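Local coordinates for protein telomeric DNA-binding factor trf1 (Schizosaccharomyces pombe, PDB 6K5S) that probably binds telomeric DNA and carries a helical domain of the telomere repeat binding factor family that pairs with a second subunit, at residues 18-23 and 47-52; 22-27 and 33-38; 92-97 and 103-108. One frame throughout, in Å; residues are numbered along the deposited sequence.

Interaction 1 of 3, residues 18-23 and 47-52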
loop_
_atom_site.group_PDB
_atom_site.type_symbol
_atom_site.label_atom_id
_atom_site.label_comp_id
_atom_site.label_asym_id
_atom_site.label_seq_id
_atom_site.Cartn_x
_atom_site.Cartn_y
_atom_site.Cartn_z
ATOM N N ASN A 18 -4.143 -10.111 -0.254
ATOM C CA ASN A 18 -5.446 -10.655 -0.628
ATOM C C ASN A 18 -5.733 -10.428 -2.113
ATOM O O ASN A 18 -6.213 -11.328 -2.809
ATOM C CB ASN A 18 -6.535 -10.019 0.241
ATOM C CG ASN A 18 -6.505 -10.500 1.720
ATOM O OD1 ASN A 18 -5.989 -11.568 2.046
ATOM N ND2 ASN A 18 -7.121 -9.721 2.596
ATOM N N ILE A 19 -5.444 -9.238 -2.618
ATOM C CA ILE A 19 -5.691 -8.972 -4.033
ATOM C C ILE A 19 -4.838 -9.896 -4.902
ATOM O O ILE A 19 -5.319 -10.493 -5.874
ATOM C CB ILE A 19 -5.441 -7.487 -4.344
ATOM C CG1 ILE A 19 -6.501 -6.621 -3.644
ATOM C CG2 ILE A 19 -5.405 -7.253 -5.837
ATOM C CD1 ILE A 19 -6.172 -5.115 -3.632
ATOM N N ILE A 20 -3.555 -10.037 -4.555
ATOM C CA ILE A 20 -2.673 -10.894 -5.339
ATOM C C ILE A 20 -3.165 -12.342 -5.310
ATOM O O ILE A 20 -3.214 -13.026 -6.344
ATOM C CB ILE A 20 -1.228 -10.758 -4.816
ATOM C CG1 ILE A 20 -0.736 -9.340 -5.053
ATOM C CG2 ILE A 20 -0.303 -11.823 -5.437
ATOM C CD1 ILE A 20 0.517 -9.015 -4.278
ATOM N N LEU A 21 -3.555 -12.828 -4.129
ATOM C CA LEU A 21 -4.005 -14.210 -4.026
ATOM C C LEU A 21 -5.252 -14.449 -4.866
ATOM O O LEU A 21 -5.389 -15.496 -5.509
ATOM C CB LEU A 21 -4.287 -14.570 -2.576
ATOM C CG LEU A 21 -2.975 -14.771 -1.831
ATOM C CD1 LEU A 21 -3.245 -14.713 -0.315
ATOM C CD2 LEU A 21 -2.342 -16.071 -2.266
ATOM N N SER A 22 -6.154 -13.479 -4.891
ATOM C CA SER A 22 -7.395 -13.660 -5.628
ATOM C C SER A 22 -7.215 -13.420 -7.120
ATOM O O SER A 22 -7.964 -13.986 -7.924
ATOM C CB SER A 22 -8.479 -12.754 -5.050
ATOM O OG SER A 22 -8.243 -11.409 -5.389
ATOM N N ILE A 23 -6.227 -12.617 -7.524
ATOM C CA ILE A 23 -5.929 -12.515 -8.949
ATOM C C ILE A 23 -5.220 -13.775 -9.430
ATOM O O ILE A 23 -5.665 -14.429 -10.385
ATOM C CB ILE A 23 -5.116 -11.247 -9.262
ATOM C CG1 ILE A 23 -5.974 -10.000 -9.096
ATOM C CG2 ILE A 23 -4.590 -11.297 -10.710
ATOM C CD1 ILE A 23 -5.207 -8.698 -9.347
ATOM N N THR A 47 -0.160 -4.908 -12.371
ATOM C CA THR A 47 1.180 -4.324 -12.300
ATOM C C THR A 47 1.286 -3.266 -11.203
ATOM O O THR A 47 2.273 -3.244 -10.462
ATOM C CB THR A 47 1.593 -3.738 -13.645
ATOM O OG1 THR A 47 1.744 -4.810 -14.578
ATOM C CG2 THR A 47 2.928 -3.009 -13.513
ATOM N N LYS A 48 0.273 -2.411 -11.051
ATOM C CA LYS A 48 0.308 -1.406 -9.989
ATOM C C LYS A 48 0.211 -2.046 -8.602
ATOM O O LYS A 48 0.888 -1.616 -7.657
ATOM C CB LYS A 48 -0.809 -0.387 -10.195
ATOM C CG LYS A 48 -0.724 0.338 -11.547
ATOM C CD LYS A 48 -1.855 1.333 -11.677
ATOM C CE LYS A 48 -1.600 2.317 -12.793
ATOM N NZ LYS A 48 -1.633 1.643 -14.107
ATOM N N VAL A 49 -0.653 -3.048 -8.454
ATOM C CA VAL A 49 -0.729 -3.796 -7.197
ATOM C C VAL A 49 0.617 -4.441 -6.878
ATOM O O VAL A 49 1.105 -4.363 -5.741
ATOM C CB VAL A 49 -1.855 -4.841 -7.266
ATOM C CG1 VAL A 49 -1.752 -5.810 -6.107
ATOM C CG2 VAL A 49 -3.210 -4.120 -7.248
ATOM N N MET A 50 1.250 -5.069 -7.874
ATOM C CA MET A 50 2.539 -5.721 -7.616
ATOM C C MET A 50 3.620 -4.720 -7.243
ATOM O O MET A 50 4.490 -5.019 -6.411
ATOM C CB MET A 50 2.998 -6.543 -8.822
ATOM C CG MET A 50 2.279 -7.892 -8.927
ATOM S SD MET A 50 2.400 -9.039 -7.511
ATOM C CE MET A 50 4.155 -8.971 -7.154
ATOM N N ASN A 51 3.603 -3.535 -7.863
ATOM C CA ASN A 51 4.587 -2.509 -7.521
ATOM C C ASN A 51 4.409 -2.026 -6.089
ATOM O O ASN A 51 5.394 -1.785 -5.377
ATOM C CB ASN A 51 4.488 -1.329 -8.486
ATOM C CG ASN A 51 5.068 -1.652 -9.854
ATOM O OD1 ASN A 51 5.795 -2.633 -10.012
ATOM N ND2 ASN A 51 4.754 -0.820 -10.844
ATOM N N MET A 52 3.163 -1.865 -5.646
ATOM C CA MET A 52 2.958 -1.504 -4.246
ATOM C C MET A 52 3.355 -2.664 -3.344
ATOM O O MET A 52 3.953 -2.449 -2.283
ATOM C CB MET A 52 1.507 -1.078 -3.993
ATOM C CG MET A 52 1.177 0.405 -4.406
ATOM S SD MET A 52 -0.594 0.827 -4.209
ATOM C CE MET A 52 -1.271 -0.372 -5.305
#

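Interaction 2 of 3, residues 22-27 and 33-38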
loop_
_atom_site.group_PDB
_atom_site.type_symbol
_atom_site.label_atom_id
_atom_site.label_comp_id
_atom_site.label_asym_id
_atom_site.label_seq_id
_atom_site.Cartn_x
_atom_site.Cartn_y
_atom_site.Cartn_z
ATOM N N SER A 22 -6.154 -13.479 -4.891
ATOM C CA SER A 22 -7.395 -13.660 -5.628
ATOM C C SER A 22 -7.215 -13.420 -7.120
ATOM O O SER A 22 -7.964 -13.986 -7.924
ATOM C CB SER A 22 -8.479 -12.754 -5.050
ATOM O OG SER A 22 -8.243 -11.409 -5.389
ATOM N N ILE A 23 -6.227 -12.617 -7.524
ATOM C CA ILE A 23 -5.929 -12.515 -8.949
ATOM C C ILE A 23 -5.220 -13.775 -9.430
ATOM O O ILE A 23 -5.665 -14.429 -10.385
ATOM C CB ILE A 23 -5.116 -11.247 -9.262
ATOM C CG1 ILE A 23 -5.974 -10.000 -9.096
ATOM C CG2 ILE A 23 -4.590 -11.297 -10.710
ATOM C CD1 ILE A 23 -5.207 -8.698 -9.347
ATOM N N LEU A 24 -4.123 -14.149 -8.764
ATOM C CA LEU A 24 -3.303 -15.261 -9.215
ATOM C C LEU A 24 -3.863 -16.619 -8.826
ATOM O O LEU A 24 -3.308 -17.635 -9.250
ATOM C CB LEU A 24 -1.892 -15.143 -8.679
ATOM C CG LEU A 24 -1.117 -13.901 -9.079
ATOM C CD1 LEU A 24 0.184 -13.990 -8.390
ATOM C CD2 LEU A 24 -0.923 -13.862 -10.580
ATOM N N GLY A 25 -4.932 -16.662 -8.049
ATOM C CA GLY A 25 -5.598 -17.912 -7.765
ATOM C C GLY A 25 -6.718 -18.254 -8.714
ATOM O O GLY A 25 -7.407 -19.252 -8.502
ATOM N N LYS A 26 -6.931 -17.452 -9.761
ATOM C CA LYS A 26 -7.938 -17.726 -10.781
ATOM C C LYS A 26 -7.511 -18.929 -11.617
ATOM O O LYS A 26 -6.418 -19.472 -11.388
ATOM C CB LYS A 26 -8.140 -16.491 -11.658
ATOM C CG LYS A 26 -8.855 -15.364 -10.948
ATOM C CD LYS A 26 -8.804 -14.103 -11.780
ATOM C CE LYS A 26 -10.143 -13.398 -11.780
ATOM N NZ LYS A 26 -10.027 -12.131 -12.542
ATOM N N PRO A 27 -8.336 -19.396 -12.564
ATOM C CA PRO A 27 -7.875 -20.440 -13.488
ATOM C C PRO A 27 -6.529 -20.075 -14.109
ATOM O O PRO A 27 -6.273 -18.910 -14.421
ATOM C CB PRO A 27 -8.990 -20.494 -14.537
ATOM C CG PRO A 27 -10.216 -20.116 -13.788
ATOM C CD PRO A 27 -9.790 -19.168 -12.683
ATOM N N ALA A 33 -2.662 -15.122 -18.255
ATOM C CA ALA A 33 -2.964 -14.016 -19.159
ATOM C C ALA A 33 -2.699 -12.674 -18.492
ATOM O O ALA A 33 -2.107 -11.774 -19.098
ATOM C CB ALA A 33 -4.413 -14.101 -19.632
ATOM N N ILE A 34 -3.117 -12.530 -17.234
ATOM C CA ILE A 34 -2.961 -11.254 -16.551
ATOM C C ILE A 34 -1.483 -10.894 -16.442
ATOM O O ILE A 34 -1.073 -9.773 -16.779
ATOM C CB ILE A 34 -3.679 -11.328 -15.188
ATOM C CG1 ILE A 34 -5.182 -11.515 -15.434
ATOM C CG2 ILE A 34 -3.398 -10.106 -14.351
ATOM C CD1 ILE A 34 -6.031 -11.685 -14.197
ATOM N N VAL A 35 -0.648 -11.863 -16.063
ATOM C CA VAL A 35 0.768 -11.578 -15.855
ATOM C C VAL A 35 1.484 -11.351 -17.181
ATOM O O VAL A 35 2.337 -10.462 -17.290
ATOM C CB VAL A 35 1.428 -12.708 -15.044
ATOM C CG1 VAL A 35 2.933 -12.517 -15.002
ATOM C CG2 VAL A 35 0.875 -12.722 -13.637
ATOM N N THR A 36 1.149 -12.132 -18.207
ATOM C CA THR A 36 1.836 -12.053 -19.496
ATOM C C THR A 36 1.280 -10.981 -20.433
ATOM O O THR A 36 1.780 -10.857 -21.557
ATOM C CB THR A 36 1.801 -13.415 -20.211
ATOM O OG1 THR A 36 0.459 -13.764 -20.564
ATOM C CG2 THR A 36 2.371 -14.504 -19.336
ATOM N N ASN A 37 0.279 -10.200 -20.021
ATOM C CA ASN A 37 -0.245 -9.096 -20.835
ATOM C C ASN A 37 -0.385 -7.851 -19.972
ATOM O O ASN A 37 -1.498 -7.443 -19.606
ATOM C CB ASN A 37 -1.573 -9.457 -21.494
ATOM C CG ASN A 37 -1.431 -10.598 -22.469
ATOM O OD1 ASN A 37 -2.001 -11.672 -22.278
ATOM N ND2 ASN A 37 -0.647 -10.378 -23.526
ATOM N N PRO A 38 0.738 -7.208 -19.648
ATOM C CA PRO A 38 0.695 -6.071 -18.720
ATOM C C PRO A 38 -0.117 -4.904 -19.230
ATOM O O PRO A 38 -0.515 -4.060 -18.424
ATOM C CB PRO A 38 2.176 -5.685 -18.558
ATOM C CG PRO A 38 2.953 -6.873 -19.035
ATOM C CD PRO A 38 2.110 -7.509 -20.098
#

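Interaction 3 of 3, residues 92-97 and 103-108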
loop_
_atom_site.group_PDB
_atom_site.type_symbol
_atom_site.label_atom_id
_atom_site.label_comp_id
_atom_site.label_asym_id
_atom_site.label_seq_id
_atom_site.Cartn_x
_atom_site.Cartn_y
_atom_site.Cartn_z
ATOM N N ALA A 92 3.036 -15.489 -6.393
ATOM C CA ALA A 92 3.584 -14.519 -7.338
ATOM C C ALA A 92 4.930 -14.985 -7.868
ATOM O O ALA A 92 5.236 -14.803 -9.055
ATOM C CB ALA A 92 3.722 -13.150 -6.683
ATOM N N ALA A 93 5.755 -15.583 -6.998
ATOM C CA ALA A 93 7.004 -16.190 -7.464
ATOM C C ALA A 93 6.746 -17.223 -8.555
ATOM O O ALA A 93 7.437 -17.239 -9.586
ATOM C CB ALA A 93 7.764 -16.841 -6.303
ATOM N N VAL A 94 5.778 -18.118 -8.339
ATOM C CA VAL A 94 5.603 -19.198 -9.314
ATOM C C VAL A 94 4.959 -18.702 -10.604
ATOM O O VAL A 94 5.143 -19.321 -11.663
ATOM C CB VAL A 94 4.792 -20.397 -8.773
ATOM C CG1 VAL A 94 5.555 -21.147 -7.656
ATOM C CG2 VAL A 94 3.407 -20.006 -8.355
ATOM N N TYR A 95 4.233 -17.591 -10.565
ATOM C CA TYR A 95 3.746 -16.976 -11.793
ATOM C C TYR A 95 4.731 -15.967 -12.376
ATOM O O TYR A 95 4.441 -15.366 -13.416
ATOM C CB TYR A 95 2.386 -16.323 -11.545
ATOM C CG TYR A 95 1.234 -17.258 -11.789
ATOM C CD1 TYR A 95 0.866 -17.621 -13.088
ATOM C CD2 TYR A 95 0.525 -17.800 -10.738
ATOM C CE1 TYR A 95 -0.178 -18.491 -13.317
ATOM C CE2 TYR A 95 -0.525 -18.662 -10.956
ATOM C CZ TYR A 95 -0.875 -19.004 -12.255
ATOM O OH TYR A 95 -1.916 -19.869 -12.478
ATOM N N GLY A 96 5.876 -15.752 -11.736
ATOM C CA GLY A 96 6.909 -14.894 -12.281
ATOM C C GLY A 96 6.813 -13.429 -11.928
ATOM O O GLY A 96 7.688 -12.653 -12.342
ATOM N N ALA A 97 5.791 -13.026 -11.162
ATOM C CA ALA A 97 5.663 -11.633 -10.740
ATOM C C ALA A 97 6.739 -11.243 -9.732
ATOM O O ALA A 97 7.072 -10.062 -9.605
ATOM C CB ALA A 97 4.265 -11.403 -10.166
ATOM N N PHE A 103 15.323 -22.784 -5.281
ATOM C CA PHE A 103 15.974 -23.173 -4.035
ATOM C C PHE A 103 15.251 -22.568 -2.838
ATOM O O PHE A 103 15.043 -23.248 -1.830
ATOM C CB PHE A 103 17.449 -22.747 -4.031
ATOM C CG PHE A 103 18.143 -22.971 -2.705
ATOM C CD1 PHE A 103 18.012 -22.059 -1.659
ATOM C CD2 PHE A 103 18.903 -24.111 -2.498
ATOM C CE1 PHE A 103 18.637 -22.282 -0.438
ATOM C CE2 PHE A 103 19.528 -24.340 -1.290
ATOM C CZ PHE A 103 19.392 -23.423 -0.254
ATOM N N HIS A 104 14.854 -21.288 -2.935
ATOM C CA HIS A 104 14.190 -20.627 -1.819
ATOM C C HIS A 104 12.748 -21.075 -1.677
ATOM O O HIS A 104 12.229 -21.103 -0.554
ATOM C CB HIS A 104 14.228 -19.107 -1.975
ATOM C CG HIS A 104 15.563 -18.517 -1.674
ATOM N ND1 HIS A 104 16.272 -17.778 -2.595
ATOM C CD2 HIS A 104 16.343 -18.599 -0.572
ATOM C CE1 HIS A 104 17.424 -17.406 -2.062
ATOM N NE2 HIS A 104 17.492 -17.892 -0.836
ATOM N N LEU A 105 12.074 -21.365 -2.793
ATOM C CA LEU A 105 10.722 -21.908 -2.708
ATOM C C LEU A 105 10.724 -23.236 -1.951
ATOM O O LEU A 105 9.903 -23.459 -1.050
ATOM C CB LEU A 105 10.130 -22.068 -4.110
ATOM C CG LEU A 105 9.917 -20.760 -4.876
ATOM C CD1 LEU A 105 9.161 -20.990 -6.168
ATOM C CD2 LEU A 105 9.215 -19.725 -4.015
ATOM N N ASN A 106 11.663 -24.114 -2.285
ATOM C CA ASN A 106 11.762 -25.406 -1.608
ATOM C C ASN A 106 12.096 -25.253 -0.127
ATOM O O ASN A 106 11.471 -25.889 0.720
ATOM C CB ASN A 106 12.806 -26.281 -2.289
ATOM C CG ASN A 106 12.991 -27.593 -1.579
ATOM O OD1 ASN A 106 12.056 -28.376 -1.463
ATOM N ND2 ASN A 106 14.182 -27.823 -1.061
ATOM N N GLU A 107 13.095 -24.421 0.200
ATOM C CA GLU A 107 13.540 -24.287 1.588
ATOM C C GLU A 107 12.437 -23.745 2.491
ATOM O O GLU A 107 12.368 -24.100 3.670
ATOM C CB GLU A 107 14.762 -23.362 1.655
ATOM C CG GLU A 107 15.260 -23.052 3.054
ATOM C CD GLU A 107 16.662 -22.450 3.037
ATOM O OE1 GLU A 107 16.772 -21.208 2.918
ATOM O OE2 GLU A 107 17.646 -23.220 3.111
ATOM N N ASN A 108 11.583 -22.881 1.959
ATOM C CA ASN A 108 10.537 -22.204 2.711
ATOM C C ASN A 108 9.158 -22.832 2.548
ATOM O O ASN A 108 8.203 -22.306 3.122
ATOM C CB ASN A 108 10.471 -20.731 2.290
ATOM C CG ASN A 108 11.700 -19.937 2.747
ATOM O OD1 ASN A 108 11.747 -19.450 3.879
ATOM N ND2 ASN A 108 12.679 -19.782 1.854
#

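Interaction 1 of 3, residues 18-23 and 47-52
Where I19 and I20 meet V49 and M50 there is no flat group to speak of: no ring, amide or carboxylate takes part, so neither faces nor edges matter and the fit is made by aliphatic branches and one sulfur. V49 CG1 is the shared piece. It lies 3.9 Å from I19 CG2 and 3.8 Å from I20 CG1, touching both isoleucines. The valine reaches them because CG1 stands opposite its own backbone N (chi1 168°) while its CB points toward the partner helix. Its second methyl, CG2, adds a looser touch 4.1 Å from I19 CG2. The chains of I20 and V49 pass alongside in opposite senses, whereas I19 meets the valine at a slant. M50 arrives differently: its CB does not point at the other helix, but the chain is bent at both chi2 and chi3, which carries SD across I20 at roughly a right angle, 3.7 Å from I20 CD1.

The pairing is an example of the helix packing from which a TRF-type domain is built. The axes of segments 18-23 and 47-52, on helix 10-24 and helix 41-60, run largely opposite, 10.4 Å apart at closest approach, with a signed crossing angle of -137°, and I20 and V49 sit at the closest backbone level. All four touching residues are buried. I20 also rests on A88 of helix 76-94 and on F53, and M50 reaches A97 and L98, while I19 packs on L9 of the second subunit, placing the contact beside the dimer interface.

Away from the contact, S22 is settled within its own helix. S22 OG donates to I19 O over 3.1 Å, entering well tilted from the carbonyl plane, and I19 O accepts the backbone N of I23 as well.

Interaction 2 of 3, residues 22-27 and 33-38
I23 and L24, at the end of one helix, pack against I34 and V35 of the next: two consecutive helices, helix 10-24 and helix 28-36, joined by a tight turn in this TRF-type domain. Residues 25-27 make the turn, with P27 at the N-cap position of the second helix.

The apolar contacts fall into two neighbouring pairs. I23 uses its CG2 branch, which approaches I34 CD1 to 3.8 Å and I34 CG2 to 4.0 Å, so that one methyl is held by two branches of its partner. The I34 side chain is stretched out (chi2 177°), which puts CD1 at the front of the contact, and the two isoleucines cross almost perpendicularly. In the second pair a single methyl meets a single methyl, L24 CD2 to V35 CG2 at 3.7 Å, and again the side chains cross at close to a right angle. Although the CB of L24 does not aim at helix 28-36, the leucine fork brings one prong to it; the other, CD1, lies against A92 of helix 76-94. F46 of helix 41-60 touches I23, L24, I34 and V35 alike, giving both pairs a common aromatic neighbour, and I23 also meets L3 of the second subunit.

The one charged side chain adds little. K26 is partly exposed, its CB pointing toward segment 33-38, and its NZ comes within 4.3 Å of I34 CD1, a van der Waals approach without any bond across the segments. That ammonium group has a long, weak ion pair with E30 on the same second helix, one loose electrostatic link across the turn.

Along the backbone, the chain leaves helix 10-24 through a weak hydrogen bond, in which K26 N donates to I23 O over 3.3 Å.

Interaction 3 of 3, residues 92-97 and 103-108
L105 presents both prongs of its fork to the end of helix 76-94. CD2 lies 4.0 Å from A93 CB, and CD1 lies 3.9 Å from V94 CG1, so one leucine bridges two consecutive residues and is the sole contributor from its side. The two approaches differ in kind: A93 offers just its CB, aimed at helix 102-113, while V94 meets the leucine obliquely with CG1, which chi1 -67° sets anti to the carbonyl carbon. The interface is small, and no hydrogen bond spans it.

The next shell is supplied by the connection itself, where I100 touches both A93 and L105 and so lies against the two sides of the contact at once. Farther along helix 102-113, the amide of N108 folds back on the preceding turn. Its ND2 donates to H104 O over 2.8 Å in a nearly straight bond (170°), with the acceptor lying in the amide plane. H104 O also receives the backbone N of N108, so this carbonyl is gripped twice. The other end of the amide, N108 OD1, is hydrogen-bonded to Y67 OH, which fixes the rotation of the group. N106 OD1, in turn, bonds to K132 NZ.

On the other segment, the chain is turned just after the touching residues. G96 N donates to A93 O over 3.0 Å, and a weak bond runs from A97 N to A92 O. G96 has a positive phi (89°), a backbone conformation that suits a residue with no CB. Y95 itself packs against V28, A31 and S32 of helix 28-36.

These two bonds and the left-handed glycine make up a Schellman motif, here closing helix 76-94 before a short link leads into helix 102-113 of the helical TRF-type fold.

Starting from the N terminus, helix 10-24 enters two contacts in turn. Interaction 2 closes a short loop whose five intervening residues, 28-32, already belong to helix 28-36; interaction 1 starts from an overlapping piece of helix 10-24, sharing S22 and I23, and closes a longer loop, as far as helix 41-60, that encloses the second segment of interaction 2. Interaction 3 follows in series, joining the end of helix 76-94 to helix 102-113, so nothing crosses. The three nonetheless meet in space: M50 CE packs on A97 CB, and L24 and V35 lie against A92 and Y95. The end of helix 76-94 connects helix 10-24 and helix 41-60, which touch the second subunit, with the chain's centre.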